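PDB 4Y7D: Alpha/beta hydrolase fold protein from Nakamurella multipartita, which adopts the alpha/beta hydrolase fold and probably acts as a hydrolase. Local coordinates for residues E146-L149 and M150-L154; S232-L235 and D236-T239. All coordinates share one frame; numbering follows the deposited sequence.

Both contacts are short-range turns within one alpha/beta hydrolase fold, about 36 Å apart centre to centre and on opposite sides of the chain's centre; their nearest atoms lie about 23 Å from each other. Interaction 1 (146-154) comes first, at the junction of helices 144-151 and 153-165, in the helical insertion that runs from strand 124-130 to strand 242-247 and has the place of a cap in this fold. Interaction 2 (232-239) follows the last helix of that insertion, 217-227, and leads the chain back into the sheet at strand 242-247. One thus shapes a corner within the insertion, the other the return to the central sheet.

Interaction 1. Residues E146-L149 and M150-L154; sequences EKVL and MGTGL
A helix-to-helix corner is built where Val148, near the end of helix 144-151, meets Thr152, the N-cap residue of helix 153-165. The OG1 hydroxyl of Thr152 donates to Val148 O over 2.5 Å, a short bond that arrives 25° out of the carbonyl plane. The same carbonyl also receives a weak bond from Thr152 N at 3.2 Å, so backbone and side chain of one residue grip a single oxygen. Thr152 OG1 sits between its own backbone N and carbonyl carbon (chi1 62°), where it can also accept from Gly155 N in the first turn of the next helix. One hydroxyl therefore links the end of one helix to the start of another. Beside it, Val148 CG1 lies 3.5 Å from Thr152 OG1, covering one flank of the hydroxyl with a methyl group.

Two residues earlier, Met150 N donates to Glu146 O at 2.9 Å in a good helical bond, while the bond from Gly151 N to Lys147 O is weak because its N-H points well off the oxygen. Met150, present as selenomethionine, has CG beside its backbone N (chi1 -56°) and bends again farther out. The bends carry its CE methyl alongside Leu149, 3.5 Å from CD2, while Met150 CG lies 4.0 Å from Glu146 CG, where the two side chains slant across each other.

The corner is at the protein surface, but the loop between helices 197-209 and 217-227 backs it. There Asn211 ND2 bonds to both Leu149 O and Thr152 O, Met150 shares backbone hydrogen bonding with His212, and the Met150 side chain rests on Ala210 and His212, tying helices 144-151 and 153-165 to the later helices of the insertion.

Interaction 2. Residues S232-L235 and D236-T239; sequences SLEL and DRIT
Glu234 and Arg237 are joined across a short 3-10 turn in the loop that connects helix 217-227 to strand 242-247. Two successive i+3 to i backbone bonds define the turn: Arg237 N to Glu234 O and Ile238 N to Leu235 O, each 3.0 Å. Just before it, Ser232 OG accepts from Glu234 N at 3.1 Å, an ST turn that leads the chain into the 3-10 segment.

Apolar contact falls on the buried side. Leu235 and Ile238 lie side by side, with Leu235 CG 4.0 Å from Ile238 CD1, and both pack on Tyr114 of helix 110-119 and on Ile265, seating the loop against helix 110-119 and Ile265.

Charged contact involves the other two side chains. In the Arg237 conformer described, one of two, they run alongside each other, with CD of Arg237 3.6 Å from Glu234 CB, and a bend at chi3 (66°) brings the guanidinium round to the carboxylate in a salt bridge. Glu234 OE1 has a second salt-bridge partner in Arg115 of helix 110-119. Arg237 NH1 donates to the syn side of Glu234 OE1 at 2.8 Å, and the guanidinium and carboxylate planes stand nearly perpendicular, 89° apart.

Interaction 1. Residues E146-L149 and M150-L154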
loop_
_atom_site.group_PDB
_atom_site.type_symbol
_atom_site.label_atom_id
_atom_site.label_comp_id
_atom_site.label_asym_id
_atom_site.label_seq_id
_atom_site.Cartn_x
_atom_site.Cartn_y
_atom_site.Cartn_z
ATOM N N GLU A 146 -17.521 -4.773 13.756
ATOM C CA GLU A 146 -16.451 -4.496 12.790
ATOM C C GLU A 146 -17.014 -4.163 11.402
ATOM O O GLU A 146 -16.531 -3.278 10.710
ATOM C CB GLU A 146 -15.463 -5.663 12.667
ATOM C CG GLU A 146 -14.131 -5.212 12.056
ATOM C CD GLU A 146 -13.302 -6.329 11.412
ATOM O OE1 GLU A 146 -13.793 -7.480 11.211
ATOM O OE2 GLU A 146 -12.127 -6.046 11.092
ATOM N N LYS A 147 -18.047 -4.863 10.993
ATOM C CA LYS A 147 -18.661 -4.609 9.698
ATOM C C LYS A 147 -19.248 -3.204 9.590
ATOM O O LYS A 147 -19.133 -2.545 8.547
ATOM C CB LYS A 147 -19.775 -5.625 9.459
ATOM C CG LYS A 147 -20.468 -5.464 8.133
ATOM C CD LYS A 147 -21.583 -6.479 7.941
ATOM C CE LYS A 147 -21.658 -6.807 6.460
ATOM N NZ LYS A 147 -22.965 -7.385 6.081
ATOM N N VAL A 148 -19.964 -2.775 10.635
ATOM C CA VAL A 148 -20.513 -1.432 10.651
ATOM C C VAL A 148 -19.394 -0.401 10.681
ATOM O O VAL A 148 -19.443 0.597 9.967
ATOM C CB VAL A 148 -21.427 -1.216 11.859
ATOM C CG1 VAL A 148 -21.797 0.248 11.980
ATOM C CG2 VAL A 148 -22.707 -2.023 11.682
ATOM N N LEU A 149 -18.390 -0.659 11.496
ATOM C CA LEU A 149 -17.300 0.271 11.660
ATOM C C LEU A 149 -16.520 0.467 10.385
ATOM O O LEU A 149 -16.136 1.598 10.065
ATOM C CB LEU A 149 -16.356 -0.217 12.760
ATOM C CG LEU A 149 -15.256 0.768 13.167
ATOM C CD1 LEU A 149 -15.792 2.071 13.733
ATOM C CD2 LEU A 149 -14.333 0.083 14.176
HETATM N N MSE A 150 -16.242 -0.621 9.659
HETATM C CA MSE A 150 -15.462 -0.522 8.413
HETATM C C MSE A 150 -16.299 -0.369 7.132
HETATM O O MSE A 150 -15.760 -0.095 6.068
HETATM C CB MSE A 150 -14.666 -1.819 8.272
HETATM C CG MSE A 150 -13.768 -2.172 9.444
HETATM SE SE MSE A 150 -12.323 -0.845 9.349
HETATM C CE MSE A 150 -12.629 -0.558 11.163
ATOM N N GLY A 151 -17.604 -0.604 7.204
ATOM C CA GLY A 151 -18.442 -0.602 6.015
ATOM C C GLY A 151 -19.444 0.521 5.843
ATOM O O GLY A 151 -20.124 0.552 4.814
ATOM N N THR A 152 -19.578 1.417 6.830
ATOM C CA THR A 152 -20.622 2.450 6.801
ATOM C C THR A 152 -20.065 3.849 7.027
ATOM O O THR A 152 -18.958 4.038 7.563
ATOM C CB THR A 152 -21.730 2.229 7.866
ATOM O OG1 THR A 152 -21.165 2.275 9.180
ATOM C CG2 THR A 152 -22.401 0.902 7.683
ATOM N N GLY A 153 -20.834 4.835 6.590
ATOM C CA GLY A 153 -20.458 6.266 6.790
ATOM C C GLY A 153 -20.409 6.615 8.284
ATOM O O GLY A 153 -19.516 7.342 8.746
ATOM N N LEU A 154 -21.335 6.059 9.052
ATOM C CA LEU A 154 -21.282 6.194 10.529
ATOM C C LEU A 154 -19.964 5.654 11.081
ATOM O O LEU A 154 -19.285 6.324 11.880
ATOM C CB LEU A 154 -22.470 5.456 11.176
ATOM C CG LEU A 154 -22.305 5.277 12.692
ATOM C CD1 LEU A 154 -22.449 6.651 13.338
ATOM C CD2 LEU A 154 -23.309 4.282 13.264
#

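Interaction 2. Residues S232-L235 and D236-T239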
loop_
_atom_site.group_PDB
_atom_site.type_symbol
_atom_site.label_atom_id
_atom_site.label_comp_id
_atom_site.label_asym_id
_atom_site.label_seq_id
_atom_site.Cartn_x
_atom_site.Cartn_y
_atom_site.Cartn_z
ATOM N N SER A 232 -2.486 -16.064 -12.535
ATOM C CA SER A 232 -1.122 -15.799 -12.116
ATOM C C SER A 232 -0.808 -14.365 -12.437
ATOM O O SER A 232 -1.152 -13.886 -13.496
ATOM C CB SER A 232 -0.090 -16.681 -12.835
ATOM O OG SER A 232 1.242 -16.399 -12.378
ATOM N N LEU A 233 -0.050 -13.703 -11.578
ATOM C CA LEU A 233 0.487 -12.368 -11.873
ATOM C C LEU A 233 1.850 -12.408 -12.608
ATOM O O LEU A 233 2.365 -11.358 -13.029
ATOM C CB LEU A 233 0.612 -11.564 -10.586
ATOM C CG LEU A 233 -0.667 -11.350 -9.782
ATOM C CD1 LEU A 233 -0.303 -10.692 -8.432
ATOM C CD2 LEU A 233 -1.639 -10.534 -10.561
ATOM N N GLU A 234 2.441 -13.592 -12.740
ATOM C CA GLU A 234 3.677 -13.795 -13.487
ATOM C C GLU A 234 4.847 -13.016 -12.910
ATOM O O GLU A 234 5.618 -12.356 -13.647
ATOM C CB GLU A 234 3.484 -13.433 -14.949
ATOM C CG GLU A 234 2.252 -14.071 -15.617
ATOM C CD GLU A 234 2.217 -13.744 -17.110
ATOM O OE1 GLU A 234 2.221 -12.567 -17.511
ATOM O OE2 GLU A 234 2.237 -14.719 -17.875
ATOM N N LEU A 235 5.002 -13.095 -11.590
ATOM C CA LEU A 235 6.109 -12.403 -10.949
ATOM C C LEU A 235 7.460 -12.889 -11.440
ATOM O O LEU A 235 8.453 -12.171 -11.361
ATOM C CB LEU A 235 6.009 -12.580 -9.442
ATOM C CG LEU A 235 5.180 -11.541 -8.687
ATOM C CD1 LEU A 235 3.730 -11.564 -9.074
ATOM C CD2 LEU A 235 5.312 -11.792 -7.196
ATOM N N ASP A 236 7.554 -14.082 -11.970
ATOM C CA ASP A 236 8.836 -14.596 -12.450
ATOM C C ASP A 236 9.365 -13.816 -13.640
ATOM O O ASP A 236 10.539 -13.919 -13.964
ATOM C CB ASP A 236 8.702 -16.078 -12.798
ATOM C CG ASP A 236 7.576 -16.349 -13.780
ATOM O OD1 ASP A 236 6.394 -16.248 -13.420
ATOM O OD2 ASP A 236 7.884 -16.653 -14.943
ATOM N N ARG A 237 8.507 -13.024 -14.280
ATOM C CA ARG A 237 8.927 -12.159 -15.391
ATOM C C ARG A 237 9.673 -10.897 -14.910
ATOM O O ARG A 237 10.321 -10.197 -15.708
ATOM C CB ARG A 237 7.710 -11.711 -16.216
ATOM C CG ARG A 237 6.994 -12.840 -16.952
ATOM C CD ARG A 237 5.711 -12.346 -17.604
ATOM N NE ARG A 237 5.949 -11.378 -18.691
ATOM C CZ ARG A 237 4.998 -10.735 -19.390
ATOM N NH1 ARG A 237 3.705 -10.924 -19.158
ATOM N NH2 ARG A 237 5.347 -9.878 -20.337
ATOM N N ILE A 238 9.566 -10.587 -13.633
ATOM C CA ILE A 238 10.102 -9.315 -13.097
ATOM C C ILE A 238 11.609 -9.325 -13.029
ATOM O O ILE A 238 12.198 -10.262 -12.467
ATOM C CB ILE A 238 9.466 -8.994 -11.717
ATOM C CG1 ILE A 238 7.963 -8.803 -11.866
ATOM C CG2 ILE A 238 10.136 -7.808 -11.026
ATOM C CD1 ILE A 238 7.261 -8.648 -10.519
ATOM N N THR A 239 12.235 -8.295 -13.623
ATOM C CA THR A 239 13.685 -8.132 -13.598
ATOM C C THR A 239 14.165 -6.939 -12.820
ATOM O O THR A 239 15.384 -6.736 -12.719
ATOM C CB THR A 239 14.278 -8.065 -15.045
ATOM O OG1 THR A 239 13.600 -7.046 -15.811
ATOM C CG2 THR A 239 14.181 -9.501 -15.690
#